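PDB 6UBL: DynF from Micromonospora chersina, which is of unknown function but belongs to the pathway that makes the enediyne dynemicin, and holds palmitic acid in its beta barrel. Local coordinates for residues A[13-18]-A[84-89]; A[25-30]-A[203-208]; A[46-51]-A[139-144]; A[112-117]-A[159-164]; A[146-151]-A[191-196]. All blocks are in the same frame, centred on the assembly; numbering follows the deposited sequence.

Contact 1 of 5, residues A[13-18]-A[84-89]; sequences VQTEGV and NLIEMK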
# COMPACT_ATOMS: atom_id res chain seq x y z
N VAL A 13 -14.51 -4.84 -11.02
CA VAL A 13 -15.33 -6.03 -11.20
C VAL A 13 -16.79 -5.60 -11.32
O VAL A 13 -17.26 -4.77 -10.54
CB VAL A 13 -15.17 -7.00 -10.02
CG1 VAL A 13 -16.15 -8.15 -10.12
CG2 VAL A 13 -13.73 -7.52 -9.95
N GLN A 14 -17.49 -6.16 -12.29
CA GLN A 14 -18.88 -5.79 -12.54
C GLN A 14 -19.79 -6.34 -11.45
O GLN A 14 -19.60 -7.46 -10.97
CB GLN A 14 -19.32 -6.34 -13.89
CG GLN A 14 -20.81 -6.20 -14.16
CD GLN A 14 -21.13 -6.24 -15.65
OE1 GLN A 14 -20.43 -5.62 -16.46
NE2 GLN A 14 -22.17 -6.97 -16.02
N THR A 15 -20.78 -5.54 -11.07
CA THR A 15 -21.81 -5.98 -10.14
C THR A 15 -23.16 -6.16 -10.83
O THR A 15 -24.00 -6.91 -10.33
CB THR A 15 -22.02 -4.99 -8.99
OG1 THR A 15 -22.48 -3.74 -9.49
CG2 THR A 15 -20.72 -4.79 -8.22
N GLU A 16 -23.40 -5.45 -11.93
CA GLU A 16 -24.68 -5.58 -12.61
C GLU A 16 -24.91 -7.03 -13.02
O GLU A 16 -24.03 -7.68 -13.58
CB GLU A 16 -24.70 -4.70 -13.86
CG GLU A 16 -25.05 -3.26 -13.57
CD GLU A 16 -26.50 -3.10 -13.15
OE1 GLU A 16 -27.31 -4.01 -13.43
OE2 GLU A 16 -26.82 -2.07 -12.52
N GLY A 17 -26.10 -7.54 -12.72
CA GLY A 17 -26.46 -8.90 -13.03
C GLY A 17 -25.84 -9.96 -12.14
O GLY A 17 -26.02 -11.15 -12.41
N VAL A 18 -25.10 -9.56 -11.11
CA VAL A 18 -24.43 -10.49 -10.21
C VAL A 18 -25.29 -10.65 -8.95
O VAL A 18 -25.58 -9.64 -8.28
CB VAL A 18 -23.02 -10.00 -9.85
CG1 VAL A 18 -22.33 -11.01 -8.95
CG2 VAL A 18 -22.22 -9.76 -11.13
N ASN A 84 -14.05 -6.88 -5.65
CA ASN A 84 -14.15 -5.49 -5.23
C ASN A 84 -14.91 -5.48 -3.91
O ASN A 84 -15.93 -6.15 -3.78
CB ASN A 84 -14.95 -4.59 -6.19
CG ASN A 84 -14.25 -4.28 -7.51
OD1 ASN A 84 -14.88 -3.68 -8.40
ND2 ASN A 84 -12.97 -4.63 -7.66
N LEU A 85 -14.45 -4.66 -2.97
CA LEU A 85 -15.19 -4.40 -1.74
C LEU A 85 -16.12 -3.23 -2.04
O LEU A 85 -15.66 -2.11 -2.28
CB LEU A 85 -14.22 -4.07 -0.61
CG LEU A 85 -14.77 -3.66 0.74
CD1 LEU A 85 -15.70 -4.72 1.29
CD2 LEU A 85 -13.62 -3.40 1.71
N ILE A 86 -17.43 -3.49 -2.08
CA ILE A 86 -18.38 -2.50 -2.56
C ILE A 86 -19.18 -1.79 -1.47
O ILE A 86 -19.78 -0.73 -1.74
CB ILE A 86 -19.35 -3.06 -3.63
CG1 ILE A 86 -20.28 -4.12 -3.05
CG2 ILE A 86 -18.57 -3.63 -4.81
CD1 ILE A 86 -21.33 -4.62 -4.05
N GLU A 87 -19.20 -2.33 -0.25
CA GLU A 87 -19.89 -1.67 0.84
C GLU A 87 -19.38 -2.29 2.13
O GLU A 87 -19.04 -3.48 2.16
CB GLU A 87 -21.41 -1.86 0.76
CG GLU A 87 -22.21 -0.87 1.61
CD GLU A 87 -23.71 -1.00 1.43
OE1 GLU A 87 -24.15 -1.98 0.80
OE2 GLU A 87 -24.44 -0.10 1.90
N MET A 88 -19.28 -1.46 3.18
CA MET A 88 -18.82 -1.91 4.48
C MET A 88 -19.52 -1.11 5.56
O MET A 88 -19.94 0.03 5.34
CB MET A 88 -17.31 -1.71 4.62
CG MET A 88 -16.70 -2.17 5.94
SD MET A 88 -14.90 -2.11 5.82
CE MET A 88 -14.60 -0.36 5.62
N LYS A 89 -19.65 -1.73 6.73
CA LYS A 89 -19.95 -0.99 7.96
C LYS A 89 -19.35 -1.78 9.11
O LYS A 89 -19.77 -2.92 9.36
CB LYS A 89 -21.45 -0.79 8.17
CG LYS A 89 -21.75 0.08 9.40
CD LYS A 89 -23.23 0.45 9.54
CE LYS A 89 -23.42 1.58 10.58
NZ LYS A 89 -24.82 2.08 10.64

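Contact 2 of 5, residues A[25-30]-A[203-208]; sequences APVVPW and GGYLKP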
# COMPACT_ATOMS: atom_id res chain seq x y z
N ALA A 25 -26.64 -20.12 1.93
CA ALA A 25 -25.81 -20.55 0.81
C ALA A 25 -24.60 -21.33 1.32
O ALA A 25 -23.93 -20.89 2.27
CB ALA A 25 -25.34 -19.33 0.02
N PRO A 26 -24.29 -22.49 0.74
CA PRO A 26 -23.15 -23.26 1.22
C PRO A 26 -21.84 -22.60 0.82
O PRO A 26 -21.76 -21.88 -0.18
CB PRO A 26 -23.32 -24.61 0.52
CG PRO A 26 -23.92 -24.23 -0.80
CD PRO A 26 -24.86 -23.07 -0.49
N VAL A 27 -20.82 -22.84 1.63
CA VAL A 27 -19.43 -22.55 1.30
C VAL A 27 -18.79 -23.91 1.03
O VAL A 27 -18.55 -24.68 1.96
CB VAL A 27 -18.73 -21.81 2.45
CG1 VAL A 27 -17.29 -21.51 2.09
CG2 VAL A 27 -19.48 -20.53 2.78
N VAL A 28 -18.52 -24.20 -0.23
CA VAL A 28 -17.98 -25.49 -0.65
C VAL A 28 -16.47 -25.36 -0.77
O VAL A 28 -16.00 -24.57 -1.61
CB VAL A 28 -18.58 -25.93 -1.99
CG1 VAL A 28 -18.15 -27.34 -2.36
CG2 VAL A 28 -20.10 -25.79 -1.97
N PRO A 29 -15.67 -26.12 -0.01
CA PRO A 29 -14.22 -25.96 -0.11
C PRO A 29 -13.70 -26.39 -1.48
O PRO A 29 -14.29 -27.23 -2.16
CB PRO A 29 -13.67 -26.87 1.00
CG PRO A 29 -14.83 -27.11 1.92
CD PRO A 29 -16.06 -27.08 1.04
N TRP A 30 -12.58 -25.79 -1.87
CA TRP A 30 -11.82 -26.20 -3.05
C TRP A 30 -12.63 -26.09 -4.34
O TRP A 30 -12.35 -26.80 -5.31
CB TRP A 30 -11.28 -27.63 -2.89
CG TRP A 30 -10.54 -27.89 -1.61
CD1 TRP A 30 -10.93 -28.75 -0.63
CD2 TRP A 30 -9.29 -27.33 -1.19
NE1 TRP A 30 -10.00 -28.76 0.39
CE2 TRP A 30 -8.99 -27.89 0.07
CE3 TRP A 30 -8.40 -26.40 -1.74
CZ2 TRP A 30 -7.84 -27.56 0.79
CZ3 TRP A 30 -7.26 -26.07 -1.03
CH2 TRP A 30 -6.99 -26.65 0.22
N GLY A 203 -16.30 -13.67 9.24
CA GLY A 203 -17.37 -14.52 9.70
C GLY A 203 -17.95 -15.31 8.54
O GLY A 203 -17.21 -15.76 7.65
N GLY A 204 -19.27 -15.48 8.53
CA GLY A 204 -19.93 -16.20 7.45
C GLY A 204 -21.00 -15.36 6.78
O GLY A 204 -21.09 -14.15 7.01
N TYR A 205 -21.80 -15.99 5.93
CA TYR A 205 -22.85 -15.25 5.24
C TYR A 205 -23.88 -14.76 6.24
O TYR A 205 -24.22 -15.44 7.22
CB TYR A 205 -23.55 -16.12 4.20
CG TYR A 205 -22.74 -16.33 2.94
CD1 TYR A 205 -22.36 -15.26 2.15
CD2 TYR A 205 -22.41 -17.60 2.52
CE1 TYR A 205 -21.63 -15.45 0.99
CE2 TYR A 205 -21.70 -17.82 1.36
CZ TYR A 205 -21.31 -16.73 0.60
OH TYR A 205 -20.60 -16.97 -0.55
N LEU A 206 -24.40 -13.56 5.99
CA LEU A 206 -25.41 -12.95 6.84
C LEU A 206 -26.79 -12.98 6.19
O LEU A 206 -26.93 -13.10 4.97
CB LEU A 206 -25.02 -11.49 7.11
CG LEU A 206 -23.67 -11.35 7.79
CD1 LEU A 206 -23.24 -9.89 7.83
CD2 LEU A 206 -23.72 -11.95 9.18
N LYS A 207 -27.80 -12.89 7.04
CA LYS A 207 -29.14 -12.60 6.56
C LYS A 207 -29.23 -11.11 6.22
O LYS A 207 -28.56 -10.28 6.85
CB LYS A 207 -30.17 -12.92 7.64
CG LYS A 207 -30.27 -14.39 8.03
CD LYS A 207 -31.28 -14.58 9.15
CE LYS A 207 -31.58 -16.05 9.39
NZ LYS A 207 -30.38 -16.89 9.58
N PRO A 208 -30.08 -10.73 5.25
CA PRO A 208 -30.24 -9.30 4.96
C PRO A 208 -30.55 -8.46 6.19
O PRO A 208 -30.04 -7.34 6.31
CB PRO A 208 -31.38 -9.27 3.93
CG PRO A 208 -31.30 -10.62 3.25
CD PRO A 208 -30.84 -11.59 4.32
O HOH W 1 -20.58 -19.55 -1.72

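Contact 3 of 5, residues A[46-51]-A[139-144]; sequences DTFAVP and FDMPKL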
# COMPACT_ATOMS: atom_id res chain seq x y z
N ASP A 46 -8.18 -2.93 15.87
CA ASP A 46 -7.40 -1.89 15.22
C ASP A 46 -6.70 -1.07 16.29
O ASP A 46 -7.30 -0.69 17.29
CB ASP A 46 -8.29 -0.89 14.47
CG ASP A 46 -9.22 -1.53 13.47
OD1 ASP A 46 -9.42 -2.77 13.48
OD2 ASP A 46 -9.81 -0.76 12.67
N THR A 47 -5.44 -0.72 16.05
CA THR A 47 -4.70 0.16 16.96
C THR A 47 -4.37 1.48 16.27
O THR A 47 -3.86 1.49 15.15
CB THR A 47 -3.42 -0.51 17.46
OG1 THR A 47 -3.77 -1.69 18.21
CG2 THR A 47 -2.65 0.45 18.36
N PHE A 48 -4.65 2.58 16.97
CA PHE A 48 -4.48 3.93 16.43
C PHE A 48 -3.50 4.69 17.32
O PHE A 48 -3.65 4.70 18.55
CB PHE A 48 -5.78 4.74 16.42
CG PHE A 48 -6.90 4.09 15.66
CD1 PHE A 48 -7.07 4.30 14.30
CD2 PHE A 48 -7.82 3.29 16.33
CE1 PHE A 48 -8.11 3.71 13.62
CE2 PHE A 48 -8.86 2.70 15.65
CZ PHE A 48 -9.01 2.91 14.29
N ALA A 49 -2.51 5.34 16.70
CA ALA A 49 -1.59 6.22 17.41
C ALA A 49 -1.92 7.67 17.08
O ALA A 49 -2.01 8.04 15.90
CB ALA A 49 -0.14 5.92 17.03
N VAL A 50 -2.14 8.48 18.12
CA VAL A 50 -2.35 9.91 17.97
C VAL A 50 -1.10 10.62 18.48
O VAL A 50 -0.80 10.55 19.68
CB VAL A 50 -3.60 10.39 18.71
CG1 VAL A 50 -3.78 11.90 18.49
CG2 VAL A 50 -4.83 9.64 18.24
N PRO A 51 -0.33 11.28 17.61
CA PRO A 51 0.98 11.81 18.03
C PRO A 51 0.86 12.73 19.24
O PRO A 51 0.01 13.62 19.28
CB PRO A 51 1.46 12.57 16.79
CG PRO A 51 0.80 11.87 15.65
CD PRO A 51 -0.56 11.45 16.16
N PHE A 139 -13.01 6.73 8.49
CA PHE A 139 -13.14 6.46 9.93
C PHE A 139 -13.89 7.64 10.54
O PHE A 139 -13.32 8.72 10.69
CB PHE A 139 -11.76 6.31 10.59
CG PHE A 139 -10.92 5.17 10.05
CD1 PHE A 139 -10.23 5.32 8.86
CD2 PHE A 139 -10.81 3.98 10.75
CE1 PHE A 139 -9.45 4.29 8.36
CE2 PHE A 139 -10.03 2.94 10.25
CZ PHE A 139 -9.35 3.10 9.06
N ASP A 140 -15.16 7.44 10.87
CA ASP A 140 -15.99 8.49 11.46
C ASP A 140 -15.81 8.45 12.97
O ASP A 140 -16.14 7.45 13.62
CB ASP A 140 -17.45 8.25 11.07
CG ASP A 140 -18.35 9.45 11.34
OD1 ASP A 140 -17.86 10.51 11.79
OD2 ASP A 140 -19.57 9.32 11.08
N MET A 141 -15.31 9.54 13.54
CA MET A 141 -15.02 9.66 14.97
C MET A 141 -15.75 10.89 15.50
O MET A 141 -15.14 11.92 15.80
CB MET A 141 -13.51 9.75 15.21
CG MET A 141 -12.70 8.57 14.66
SD MET A 141 -10.99 8.53 15.28
CE MET A 141 -10.36 7.01 14.55
N PRO A 142 -17.08 10.80 15.62
CA PRO A 142 -17.86 11.96 16.08
C PRO A 142 -17.42 12.55 17.40
O PRO A 142 -17.53 13.77 17.59
CB PRO A 142 -19.30 11.41 16.14
CG PRO A 142 -19.14 9.89 16.17
CD PRO A 142 -17.93 9.63 15.33
N LYS A 143 -16.94 11.75 18.35
CA LYS A 143 -16.55 12.32 19.63
C LYS A 143 -15.43 13.35 19.45
O LYS A 143 -15.38 14.36 20.15
CB LYS A 143 -16.15 11.24 20.64
CG LYS A 143 -15.81 11.84 22.00
CD LYS A 143 -15.31 10.79 22.97
CE LYS A 143 -14.91 11.41 24.30
NZ LYS A 143 -13.42 11.47 24.44
N LEU A 144 -14.54 13.10 18.50
CA LEU A 144 -13.45 14.02 18.20
C LEU A 144 -13.83 15.07 17.16
O LEU A 144 -12.99 15.91 16.80
CB LEU A 144 -12.24 13.24 17.70
CG LEU A 144 -11.84 12.04 18.56
CD1 LEU A 144 -10.52 11.50 18.02
CD2 LEU A 144 -11.70 12.42 20.01

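Contact 4 of 5, residues A[112-117]-A[159-164]; sequences GQIRTP and DDVRSI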
# COMPACT_ATOMS: atom_id res chain seq x y z
N GLY A 112 -9.31 -6.33 -4.93
CA GLY A 112 -8.40 -7.37 -4.52
C GLY A 112 -8.49 -8.57 -5.44
O GLY A 112 -9.12 -8.53 -6.50
N GLN A 113 -7.84 -9.65 -5.01
CA GLN A 113 -7.81 -10.86 -5.82
C GLN A 113 -7.49 -12.06 -4.95
O GLN A 113 -7.01 -11.94 -3.81
CB GLN A 113 -6.83 -10.74 -6.98
CG GLN A 113 -5.40 -10.51 -6.57
CD GLN A 113 -4.54 -10.13 -7.75
OE1 GLN A 113 -4.07 -8.99 -7.85
NE2 GLN A 113 -4.35 -11.07 -8.66
N ILE A 114 -7.77 -13.24 -5.51
CA ILE A 114 -7.50 -14.52 -4.88
C ILE A 114 -6.79 -15.38 -5.92
O ILE A 114 -7.33 -15.60 -7.01
CB ILE A 114 -8.80 -15.21 -4.43
CG1 ILE A 114 -9.61 -14.30 -3.51
CG2 ILE A 114 -8.48 -16.52 -3.72
CD1 ILE A 114 -10.97 -14.85 -3.13
N ARG A 115 -5.58 -15.82 -5.60
CA ARG A 115 -4.81 -16.64 -6.52
C ARG A 115 -3.74 -17.42 -5.78
O ARG A 115 -3.38 -17.11 -4.64
CB ARG A 115 -4.19 -15.80 -7.65
CG ARG A 115 -3.14 -14.74 -7.23
CD ARG A 115 -2.16 -14.51 -8.38
NE ARG A 115 -1.37 -15.73 -8.54
CZ ARG A 115 -1.02 -16.30 -9.69
NH1 ARG A 115 -1.37 -15.76 -10.86
NH2 ARG A 115 -0.32 -17.43 -9.68
N THR A 116 -3.23 -18.45 -6.45
CA THR A 116 -2.10 -19.22 -5.92
C THR A 116 -0.92 -18.29 -5.64
O THR A 116 -0.54 -17.50 -6.52
CB THR A 116 -1.70 -20.28 -6.95
OG1 THR A 116 -2.79 -21.19 -7.15
CG2 THR A 116 -0.44 -21.02 -6.52
N PRO A 117 -0.33 -18.35 -4.45
CA PRO A 117 0.85 -17.54 -4.17
C PRO A 117 2.10 -18.09 -4.85
O PRO A 117 2.18 -19.27 -5.20
CB PRO A 117 0.97 -17.61 -2.64
CG PRO A 117 0.39 -18.97 -2.31
CD PRO A 117 -0.75 -19.15 -3.28
N ASP A 159 -4.43 -15.60 4.21
CA ASP A 159 -3.61 -16.69 3.71
C ASP A 159 -4.35 -18.01 3.94
O ASP A 159 -5.39 -18.06 4.61
CB ASP A 159 -2.25 -16.68 4.39
CG ASP A 159 -1.47 -15.39 4.12
OD1 ASP A 159 -1.44 -14.94 2.97
OD2 ASP A 159 -0.92 -14.81 5.08
N ASP A 160 -3.81 -19.08 3.36
CA ASP A 160 -4.38 -20.42 3.52
C ASP A 160 -5.86 -20.45 3.12
O ASP A 160 -6.71 -20.98 3.84
CB ASP A 160 -4.16 -20.93 4.95
CG ASP A 160 -4.27 -22.43 5.06
OD1 ASP A 160 -4.34 -23.14 4.03
OD2 ASP A 160 -4.23 -22.95 6.21
N VAL A 161 -6.15 -19.90 1.94
CA VAL A 161 -7.52 -19.85 1.44
C VAL A 161 -7.86 -21.21 0.83
O VAL A 161 -7.29 -21.60 -0.19
CB VAL A 161 -7.72 -18.72 0.43
CG1 VAL A 161 -9.07 -18.82 -0.25
CG2 VAL A 161 -7.56 -17.37 1.11
N ARG A 162 -8.81 -21.91 1.45
CA ARG A 162 -9.25 -23.22 0.96
C ARG A 162 -10.69 -23.21 0.51
O ARG A 162 -11.19 -24.23 0.02
CB ARG A 162 -9.07 -24.26 2.08
CG ARG A 162 -7.70 -24.26 2.71
CD ARG A 162 -7.59 -25.33 3.78
NE ARG A 162 -6.37 -25.16 4.55
CZ ARG A 162 -5.92 -26.02 5.46
NH1 ARG A 162 -6.60 -27.14 5.71
NH2 ARG A 162 -4.80 -25.78 6.13
N SER A 163 -11.38 -22.08 0.64
CA SER A 163 -12.72 -21.92 0.08
C SER A 163 -12.88 -20.47 -0.35
O SER A 163 -12.21 -19.58 0.18
CB SER A 163 -13.83 -22.27 1.08
OG SER A 163 -13.88 -21.36 2.16
N ILE A 164 -13.76 -20.25 -1.31
CA ILE A 164 -14.08 -18.91 -1.77
C ILE A 164 -15.59 -18.74 -1.63
O ILE A 164 -16.35 -19.43 -2.32
CB ILE A 164 -13.66 -18.69 -3.23
CG1 ILE A 164 -12.14 -18.86 -3.36
CG2 ILE A 164 -14.07 -17.31 -3.70
CD1 ILE A 164 -11.66 -18.81 -4.79

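Contact 5 of 5, residues A[146-151]-A[191-196]; sequences LKLMNR and PVAYLT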
# COMPACT_ATOMS: atom_id res chain seq x y z
N LEU A 146 -14.28 14.56 14.04
CA LEU A 146 -13.43 14.30 12.90
C LEU A 146 -13.92 13.09 12.11
O LEU A 146 -14.50 12.16 12.68
CB LEU A 146 -12.03 13.91 13.39
CG LEU A 146 -11.02 14.90 13.95
CD1 LEU A 146 -9.91 14.15 14.66
CD2 LEU A 146 -10.46 15.70 12.79
N LYS A 147 -13.66 13.12 10.81
CA LYS A 147 -13.70 11.95 9.95
C LYS A 147 -12.33 11.84 9.30
O LYS A 147 -11.80 12.83 8.80
CB LYS A 147 -14.75 12.08 8.84
CG LYS A 147 -16.16 11.70 9.27
CD LYS A 147 -17.11 11.64 8.08
CE LYS A 147 -18.52 11.98 8.53
NZ LYS A 147 -19.51 11.99 7.42
N LEU A 148 -11.75 10.64 9.32
CA LEU A 148 -10.42 10.43 8.76
C LEU A 148 -10.50 9.50 7.55
O LEU A 148 -11.43 8.70 7.42
CB LEU A 148 -9.47 9.83 9.80
CG LEU A 148 -9.40 10.55 11.15
CD1 LEU A 148 -8.37 9.91 12.05
CD2 LEU A 148 -9.08 12.03 10.89
N MET A 149 -9.51 9.63 6.67
CA MET A 149 -9.41 8.79 5.50
C MET A 149 -7.95 8.42 5.28
O MET A 149 -7.05 9.03 5.84
CB MET A 149 -9.92 9.51 4.25
CG MET A 149 -9.33 10.90 4.08
SD MET A 149 -9.67 11.60 2.45
CE MET A 149 -8.68 10.52 1.43
N ASN A 150 -7.74 7.41 4.44
CA ASN A 150 -6.40 7.01 4.03
C ASN A 150 -6.23 7.24 2.53
O ASN A 150 -7.11 6.91 1.73
CB ASN A 150 -6.13 5.55 4.39
CG ASN A 150 -7.13 4.59 3.78
OD1 ASN A 150 -8.33 4.71 3.99
ND2 ASN A 150 -6.63 3.60 3.02
N ARG A 151 -5.09 7.82 2.15
CA ARG A 151 -4.69 7.91 0.76
C ARG A 151 -3.89 6.70 0.30
O ARG A 151 -3.99 6.29 -0.86
CB ARG A 151 -3.85 9.17 0.53
CG ARG A 151 -4.68 10.44 0.35
CD ARG A 151 -3.85 11.67 0.01
NE ARG A 151 -4.72 12.79 -0.32
CZ ARG A 151 -4.33 14.06 -0.43
NH1 ARG A 151 -3.06 14.39 -0.25
NH2 ARG A 151 -5.21 15.00 -0.74
N PRO A 191 -0.97 14.14 8.83
CA PRO A 191 -1.87 13.13 9.38
C PRO A 191 -2.33 13.49 10.78
O PRO A 191 -1.59 14.11 11.55
CB PRO A 191 -1.03 11.84 9.36
CG PRO A 191 -0.04 12.08 8.24
CD PRO A 191 0.29 13.55 8.33
N VAL A 192 -3.59 13.17 11.07
CA VAL A 192 -4.14 13.35 12.41
C VAL A 192 -3.81 12.18 13.32
O VAL A 192 -3.65 12.35 14.53
CB VAL A 192 -5.67 13.52 12.30
CG1 VAL A 192 -6.32 13.53 13.68
CG2 VAL A 192 -6.01 14.77 11.51
N ALA A 193 -3.72 10.99 12.75
CA ALA A 193 -3.47 9.77 13.50
C ALA A 193 -2.85 8.76 12.54
O ALA A 193 -2.80 8.98 11.33
CB ALA A 193 -4.77 9.21 14.10
N TYR A 194 -2.36 7.67 13.11
CA TYR A 194 -1.81 6.58 12.33
C TYR A 194 -2.43 5.27 12.80
O TYR A 194 -2.54 5.01 14.00
CB TYR A 194 -0.28 6.52 12.51
CG TYR A 194 0.40 7.78 12.02
CD1 TYR A 194 0.53 8.88 12.86
CD2 TYR A 194 0.89 7.87 10.74
CE1 TYR A 194 1.13 10.04 12.43
CE2 TYR A 194 1.51 9.02 10.28
CZ TYR A 194 1.63 10.10 11.13
OH TYR A 194 2.23 11.25 10.68
N LEU A 195 -2.82 4.45 11.83
CA LEU A 195 -3.21 3.08 12.10
C LEU A 195 -1.92 2.28 12.15
O LEU A 195 -1.17 2.23 11.16
CB LEU A 195 -4.12 2.59 10.98
CG LEU A 195 -4.70 1.18 11.01
CD1 LEU A 195 -5.65 1.04 12.18
CD2 LEU A 195 -5.40 0.92 9.69
N THR A 196 -1.62 1.68 13.30
CA THR A 196 -0.35 0.98 13.49
C THR A 196 -0.48 -0.53 13.39
O THR A 196 0.54 -1.21 13.19
CB THR A 196 0.28 1.35 14.84
OG1 THR A 196 -0.61 1.05 15.90
CG2 THR A 196 0.65 2.83 14.87

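Contact 1 of 5, residues A[13-18]-A[84-89]
The side-chain amide of Asn84 takes the Val13 N-H from above its carbonyl plane and has Val13 CG2 near its nitrogen end. The backbone N of Val13 donates to Asn84 OD1 at 2.9 Å with an N-H...O angle of 153°, but the donor stands 40° out of the carbonyl plane and so does not use a lone pair. Val13 CG2 packs against Asn84 ND2 at 3.8 Å, and the two side chains lie alongside, pointing opposite ways. Asn84 ND2 is itself hydrogen-bonded to the backbone O of Arg11, and the amide thus grips the loop through both its oxygen and its nitrogen. Replacing Asn84 by an alanine is likely to leave the Val13 N-H and the Arg11 carbonyl without their amide partner. The rest is apolar: Thr15 CG2 and Ile86 CG2 touch tip to tip at 4.2 Å, each methyl lying anti to its carbonyl carbon. Thr15 also starts a type II turn closed by the bond from Val18 N to Thr15 O. A classic beta bulge sets Ile86 and Glu87 opposite Arg65 of strand 54-68. Strand 81-92 runs antiparallel to strands 54-68 and 108-115, and Asn84 packs on Val67, Leu109 and Ala111; the 13-18 loop, between strands 7-8 and 20-21, lies against it.

Contact 2 of 5, residues A[25-30]-A[203-208]
Apolar packing centres on the ring of Tyr205, which the 25-30 loop meets along its CD2-CE2 side. Val27 CG2 approaches Tyr205 CE2 obliquely at 3.8 Å, and Ala25 CB lies 4.2 Å from Tyr205 CE2. With its chi1 of 180°, Val27 turns CG1 anti to the backbone N and leaves CG2 as the branch that reaches the ring. Two backbone carbonyls join them without hydrogen bonding to the ring: Ala25 O stands 3.6 Å from Tyr205 CD2, again obliquely, whereas Pro26 O sits at the ring edge, 4.3 Å from Tyr205 CE2. Tyr205 ends strand 193-205 of the beta barrel, just after Gly203 and Gly204 have paired with Gly41, and the loop between strands 20-21 and 37-50 passes beside this end at the protein surface. The polar link runs through one water, which donates both to Pro26 O at 3.0 Å and to Tyr205 OH at 2.8 Å. The same hydroxyl is hydrogen-bonded to Asp38 OD1, which helps hold the hydroxyl end of the ring. A leucine in place of Tyr205 would probably leave this water and Asp38 without the hydroxyl they share, and take away ring surface from Val27 and Ala25. Beyond the two segments, Tyr205 packs on Pro165 and Val27 on Ser163.

Contact 3 of 5, residues A[46-51]-A[139-144]
Aromatic contact joins Phe48 to Phe139, whose rings lie with their planes at 86° and their centroids 5.9 Å apart. Phe48 CE1 comes 3.9 Å from Phe139 CD2, and Phe139 approaches the Phe48 ring at its edge. A CH-pi contact adds a second partner: the extended side chain of Met141 lays CE over a face of Phe48, 4.3 Å from the centroid and 16° off the ring normal. The Phe48 ring is thus held at its edge by one residue and over a face by the other. The polar contribution is slight, since Asp46 OD2 lies at the edge of the Phe139 ring, 4.4 Å from Phe139 CE2, while Asp46 OD1 is hydrogen-bonded to Ser44 OG. The axes of segments 46-50 and 139-141 are 12.8 Å apart at closest and inclined at 64°, with no backbone bonds between them, so the rings and the methionine span the distance. With palmitic acid touching Phe139, this chemistry is consistent with a largely apolar lining against which the lipid chain lies.

Contact 4 of 5, residues A[112-117]-A[159-164]
Ile114 and Ile164 reach toward each other tip to tip, with Ile114 CD1 4.0 Å from Ile164 CG2. Ile164 CD1 returns to Ile114 CG2 at 4.1 Å, so the two ends meet through two pairs of methyls. The chi1 of -55° at Ile114 sets CG1 anti to the carbonyl carbon and carries CD1 to Ile164, while Ile114 CG2 also meets Val161 CG1 at 4.2 Å. Behind them, Ile114 packs on Lys129 and Cys131 of strand 129-141, and Val161 on the same Cys131. The chain turns a corner at Asp160, and beyond it Val161 and Ile164 both point toward Ile114. There Arg162 grips Asp160 side-on in a salt bridge, NE to OD1 at 2.9 Å and NH2 to OD2. Farther out, Arg177 of the second subunit forms a salt bridge with Asp159, and Tyr176 of that subunit a hydrogen bond, so this corner also adjoins the dimer interface. Palmitic acid touches both Ile114 and Ile164, and the pair is part of the apolar lining of a lipid-holding beta barrel.

Contact 5 of 5, residues A[146-151]-A[191-196]
Val192 is set against two leucines of strand 146-149, and each of its side-chain carbons has a partner. Its CB lies 4.0 Å from Leu148 CD2. From there the two branches part: Val192 CG2 stays near that same Leu148 CD2, at 4.2 Å, while Val192 CG1 runs on to Leu146 CD1 at 3.8 Å. A chi1 of 173° places CG1 anti to the backbone N, which puts it tip to tip with Leu146, whereas Leu148 runs roughly perpendicular to Val192. Leu148 has a second methyl in play, CD1, which meets CB of Ala193 at 4.2 Å, so one branch serves Val192 and the other Ala193. No hydrogen bond joins the segments, and the contact is wholly one of aliphatic carbons. Strand 146-149 gets its backbone bonds from its neighbours: backbone hydrogen bonds tie Leu148 to Phe139 and Met149 to Leu182, and strand 170-183 lies between it and the 191-196 segment. On the other side of that segment, Tyr194 OH is hydrogen-bonded to Gln113 of the second subunit. The turn of two consecutive residues, Val192 and Ala193, toward the leucines is consistent with the classic beta bulge here, where both lie opposite Leu181 of strand 170-183; such bulges accentuate the twist of strands, as in this beta barrel.

Contacts 3 and 4 are buried, contacts 1 and 5 partly buried, and contact 2 lies at the surface. Contacts 3 and 5 form one region, with centres 7 Å apart and probable hydrogen bonds from Ala49 N to Tyr194 O and Phe139 N to Leu148 O; contact 4 lies across the chain's centre from both. Contact 2 meets contact 4 through a probable hydrogen bond from Trp30 N to Arg162 O, and shares strand 193-205 with contact 5. Contacts 1 and 2 use a side-chain amide hydrogen bond and a water bridge, each from a strand residue to loop backbone, whereas contacts 3, 4 and 5 rest on carbon packing. Palmitic acid touches Met88, Phe139, Ile114 and Ile164, consistent with one lined interior.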